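Local coordinates for PelD (Pseudomonas aeruginosa, PDB 4EU0), which binds cyclic di-GMP and is a membrane-bound effector involved in pellicle formation, at residues L41-Y47 with A119-Q125. Numbering follows the deposited sequence.
Sequences LRIAGLY and ALLAVEQ
Y47 and L120 form a hydrogen-bonded pair at one end of an antiparallel strand pairing inside the GAF domain, between neighbouring strands of its five-stranded sheet. Two bonds close this pair, Y47 N to L120 O and L120 N to Y47 O (2.8 Å), and two more join G45 to A122. The Y47 side chain lies along the sheet over G45, where the missing side chain leaves room for the phenol. Its CB sits beside L120 O; CG, anti to the carbonyl carbon (chi1 -51°), directs the ring back along its own strand. From there CD2 meets CD2 of L120 at 3.7 Å, and CE2 receives CB of A122 near the ring plane at 3.6 Å. OH ends 4.4 Å from E124 OE2, too far to bond. At the other end lie two classic beta bulges, the register shifting by one residue between I43 and A44. In one, E124 and Q125 face I43, whose O accepts both their N-H groups, the E124 bond bent (N-H...O angle 135°); in the other, R42 and I43 face Q125, whose O accepts both. The opposite face is aliphatic: L41 CD1 touches V123 CG2 at 3.8 Å and meets L121 CD2 tip to tip, and helix 28-39 covers L46 and L121. Backbone bonds therefore supply the polar cohesion, whereas Y47 OH and E124 OE2 are buried without a partner, a desolvation cost that may raise the pKa of partly exposed E124 somewhat.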
ATOM      1  N   LEU A  41      -1.169 -21.465   6.114  1.00 28.46           N
ATOM      2  CA  LEU A  41      -2.294 -21.802   6.991  1.00 28.73           C
ATOM      3  C   LEU A  41      -2.962 -23.107   6.578  1.00 30.49           C
ATOM      4  O   LEU A  41      -3.020 -23.428   5.391  1.00 31.23           O
ATOM      5  CB  LEU A  41      -3.334 -20.674   6.998  1.00 27.65           C
ATOM      6  CG  LEU A  41      -2.873 -19.237   7.270  1.00 25.43           C
ATOM      7  CD1 LEU A  41      -4.062 -18.290   7.345  1.00 22.91           C
ATOM      8  CD2 LEU A  41      -2.049 -19.150   8.538  1.00 24.28           C
ATOM      9  N   ARG A  42      -3.452 -23.853   7.564  1.00 31.50           N
ATOM     10  CA  ARG A  42      -4.168 -25.094   7.290  1.00 33.72           C
ATOM     11  C   ARG A  42      -5.641 -25.029   7.703  1.00 33.94           C
ATOM     12  O   ARG A  42      -6.511 -25.521   6.976  1.00 35.33           O
ATOM     13  CB  ARG A  42      -3.453 -26.295   7.925  1.00 35.27           C
ATOM     14  CG  ARG A  42      -3.924 -27.663   7.417  1.00 39.63           C
ATOM     15  CD  ARG A  42      -3.756 -27.795   5.898  1.00 43.02           C
ATOM     16  NE  ARG A  42      -3.908 -29.171   5.429  1.00 46.82           N
ATOM     17  CZ  ARG A  42      -5.068 -29.756   5.134  1.00 49.15           C
ATOM     18  NH1 ARG A  42      -6.215 -29.097   5.253  1.00 48.96           N
ATOM     19  NH2 ARG A  42      -5.080 -31.014   4.719  1.00 52.15           N
ATOM     20  N   ILE A  43      -5.917 -24.443   8.869  1.00 32.64           N
ATOM     21  CA  ILE A  43      -7.298 -24.191   9.291  1.00 32.61           C
ATOM     22  C   ILE A  43      -7.450 -22.748   9.767  1.00 30.82           C
ATOM     23  O   ILE A  43      -6.760 -22.309  10.693  1.00 29.88           O
ATOM     24  CB  ILE A  43      -7.810 -25.173  10.391  1.00 34.14           C
ATOM     25  CG1 ILE A  43      -7.383 -26.619  10.109  1.00 35.47           C
ATOM     26  CG2 ILE A  43      -9.335 -25.105  10.485  1.00 35.13           C
ATOM     27  CD1 ILE A  43      -7.707 -27.601  11.241  1.00 37.68           C
ATOM     28  N   ALA A  44      -8.364 -22.018   9.124  1.00 30.27           N
ATOM     29  CA  ALA A  44      -8.557 -20.595   9.394  1.00 28.38           C
ATOM     30  C   ALA A  44      -9.934 -20.111   8.938  1.00 28.65           C
ATOM     31  O   ALA A  44     -10.659 -20.830   8.241  1.00 29.67           O
ATOM     32  CB  ALA A  44      -7.454 -19.770   8.720  1.00 26.57           C
ATOM     33  N   GLY A  45     -10.277 -18.887   9.334  1.00 27.47           N
ATOM     34  CA  GLY A  45     -11.531 -18.255   8.935  1.00 27.64           C
ATOM     35  C   GLY A  45     -11.377 -16.753   8.797  1.00 26.12           C
ATOM     36  O   GLY A  45     -10.539 -16.139   9.469  1.00 24.21           O
ATOM     37  N   LEU A  46     -12.184 -16.166   7.917  1.00 26.46           N
ATOM     38  CA  LEU A  46     -12.201 -14.720   7.713  1.00 25.93           C
ATOM     39  C   LEU A  46     -13.561 -14.153   8.104  1.00 27.29           C
ATOM     40  O   LEU A  46     -14.594 -14.634   7.639  1.00 29.18           O
ATOM     41  CB  LEU A  46     -11.894 -14.383   6.256  1.00 25.15           C
ATOM     42  CG  LEU A  46     -11.687 -12.904   5.908  1.00 23.84           C
ATOM     43  CD1 LEU A  46     -10.405 -12.335   6.523  1.00 23.88           C
ATOM     44  CD2 LEU A  46     -11.667 -12.737   4.402  1.00 24.73           C
ATOM     45  N   TYR A  47     -13.549 -13.129   8.955  1.00 27.48           N
ATOM     46  CA  TYR A  47     -14.782 -12.569   9.530  1.00 28.83           C
ATOM     47  C   TYR A  47     -14.854 -11.057   9.364  1.00 28.84           C
ATOM     48  O   TYR A  47     -13.834 -10.382   9.402  1.00 27.29           O
ATOM     49  CB  TYR A  47     -14.867 -12.916  11.019  1.00 29.43           C
ATOM     50  CG  TYR A  47     -14.655 -14.386  11.297  1.00 29.82           C
ATOM     51  CD1 TYR A  47     -15.725 -15.267  11.307  1.00 31.26           C
ATOM     52  CD2 TYR A  47     -13.371 -14.899  11.515  1.00 28.84           C
ATOM     53  CE1 TYR A  47     -15.540 -16.615  11.552  1.00 31.98           C
ATOM     54  CE2 TYR A  47     -13.174 -16.250  11.750  1.00 28.62           C
ATOM     55  CZ  TYR A  47     -14.265 -17.099  11.770  1.00 31.01           C
ATOM     56  OH  TYR A  47     -14.088 -18.440  12.012  1.00 30.88           O
ATOM     57  N   ALA A 119     -11.898  -6.337   9.021  1.00 23.37           N
ATOM     58  CA  ALA A 119     -12.051  -7.791   9.037  1.00 23.47           C
ATOM     59  C   ALA A 119     -11.061  -8.444   9.988  1.00 22.92           C
ATOM     60  O   ALA A 119     -10.103  -7.811  10.442  1.00 21.87           O
ATOM     61  CB  ALA A 119     -11.877  -8.356   7.629  1.00 23.07           C
ATOM     62  N   LEU A 120     -11.297  -9.721  10.274  1.00 23.46           N
ATOM     63  CA  LEU A 120     -10.452 -10.481  11.179  1.00 23.05           C
ATOM     64  C   LEU A 120     -10.078 -11.818  10.538  1.00 22.47           C
ATOM     65  O   LEU A 120     -10.944 -12.531  10.040  1.00 23.32           O
ATOM     66  CB  LEU A 120     -11.216 -10.692  12.495  1.00 24.62           C
ATOM     67  CG  LEU A 120     -10.680 -11.540  13.649  1.00 25.85           C
ATOM     68  CD1 LEU A 120     -11.513 -11.263  14.893  1.00 29.62           C
ATOM     69  CD2 LEU A 120     -10.768 -12.996  13.309  1.00 29.24           C
ATOM     70  N   LEU A 121      -8.786 -12.145  10.542  1.00 21.12           N
ATOM     71  CA  LEU A 121      -8.328 -13.493  10.204  1.00 21.44           C
ATOM     72  C   LEU A 121      -8.114 -14.259  11.508  1.00 21.93           C
ATOM     73  O   LEU A 121      -7.298 -13.847  12.330  1.00 22.13           O
ATOM     74  CB  LEU A 121      -7.014 -13.455   9.404  1.00 19.76           C
ATOM     75  CG  LEU A 121      -6.299 -14.791   9.150  1.00 20.36           C
ATOM     76  CD1 LEU A 121      -7.046 -15.626   8.129  1.00 21.47           C
ATOM     77  CD2 LEU A 121      -4.854 -14.582   8.709  1.00 18.53           C
ATOM     78  N   ALA A 122      -8.860 -15.349  11.695  1.00 23.43           N
ATOM     79  CA  ALA A 122      -8.719 -16.207  12.871  1.00 24.16           C
ATOM     80  C   ALA A 122      -8.116 -17.535  12.449  1.00 24.75           C
ATOM     81  O   ALA A 122      -8.697 -18.259  11.643  1.00 25.65           O
ATOM     82  CB  ALA A 122     -10.074 -16.429  13.548  1.00 25.30           C
ATOM     83  N   VAL A 123      -6.933 -17.839  12.972  1.00 24.72           N
ATOM     84  CA  VAL A 123      -6.225 -19.058  12.582  1.00 25.37           C
ATOM     85  C   VAL A 123      -6.288 -20.094  13.696  1.00 26.88           C
ATOM     86  O   VAL A 123      -5.814 -19.848  14.805  1.00 26.80           O
ATOM     87  CB  VAL A 123      -4.756 -18.776  12.210  1.00 24.46           C
ATOM     88  CG1 VAL A 123      -4.056 -20.077  11.819  1.00 24.99           C
ATOM     89  CG2 VAL A 123      -4.668 -17.753  11.074  1.00 23.88           C
ATOM     90  N   GLU A 124      -6.884 -21.244  13.387  1.00 28.38           N
ATOM     91  CA  GLU A 124      -6.955 -22.356  14.324  1.00 30.12           C
ATOM     92  C   GLU A 124      -5.747 -23.282  14.211  1.00 30.39           C
ATOM     93  O   GLU A 124      -5.296 -23.835  15.211  1.00 31.13           O
ATOM     94  CB  GLU A 124      -8.268 -23.143  14.194  1.00 31.90           C
ATOM     95  CG  GLU A 124      -9.088 -22.882  12.937  1.00 33.35           C
ATOM     96  CD  GLU A 124     -10.150 -21.793  13.107  1.00 35.38           C
ATOM     97  OE1 GLU A 124     -10.236 -21.195  14.205  1.00 37.88           O
ATOM     98  OE2 GLU A 124     -10.911 -21.547  12.135  1.00 30.79           O
ATOM     99  N   GLN A 125      -5.224 -23.434  12.995  1.00 30.11           N
ATOM    100  CA  GLN A 125      -4.081 -24.315  12.766  1.00 30.79           C
ATOM    101  C   GLN A 125      -3.147 -23.818  11.662  1.00 29.47           C
ATOM    102  O   GLN A 125      -3.560 -23.569  10.529  1.00 29.21           O
ATOM    103  CB  GLN A 125      -4.555 -25.741  12.454  1.00 32.74           C
ATOM    104  CG  GLN A 125      -3.433 -26.785  12.385  1.00 35.31           C
ATOM    105  CD  GLN A 125      -3.895 -28.099  11.792  1.00 38.66           C
ATOM    106  OE1 GLN A 125      -4.802 -28.746  12.316  1.00 41.44           O
ATOM    107  NE2 GLN A 125      -3.256 -28.514  10.701  1.00 40.51           N
TER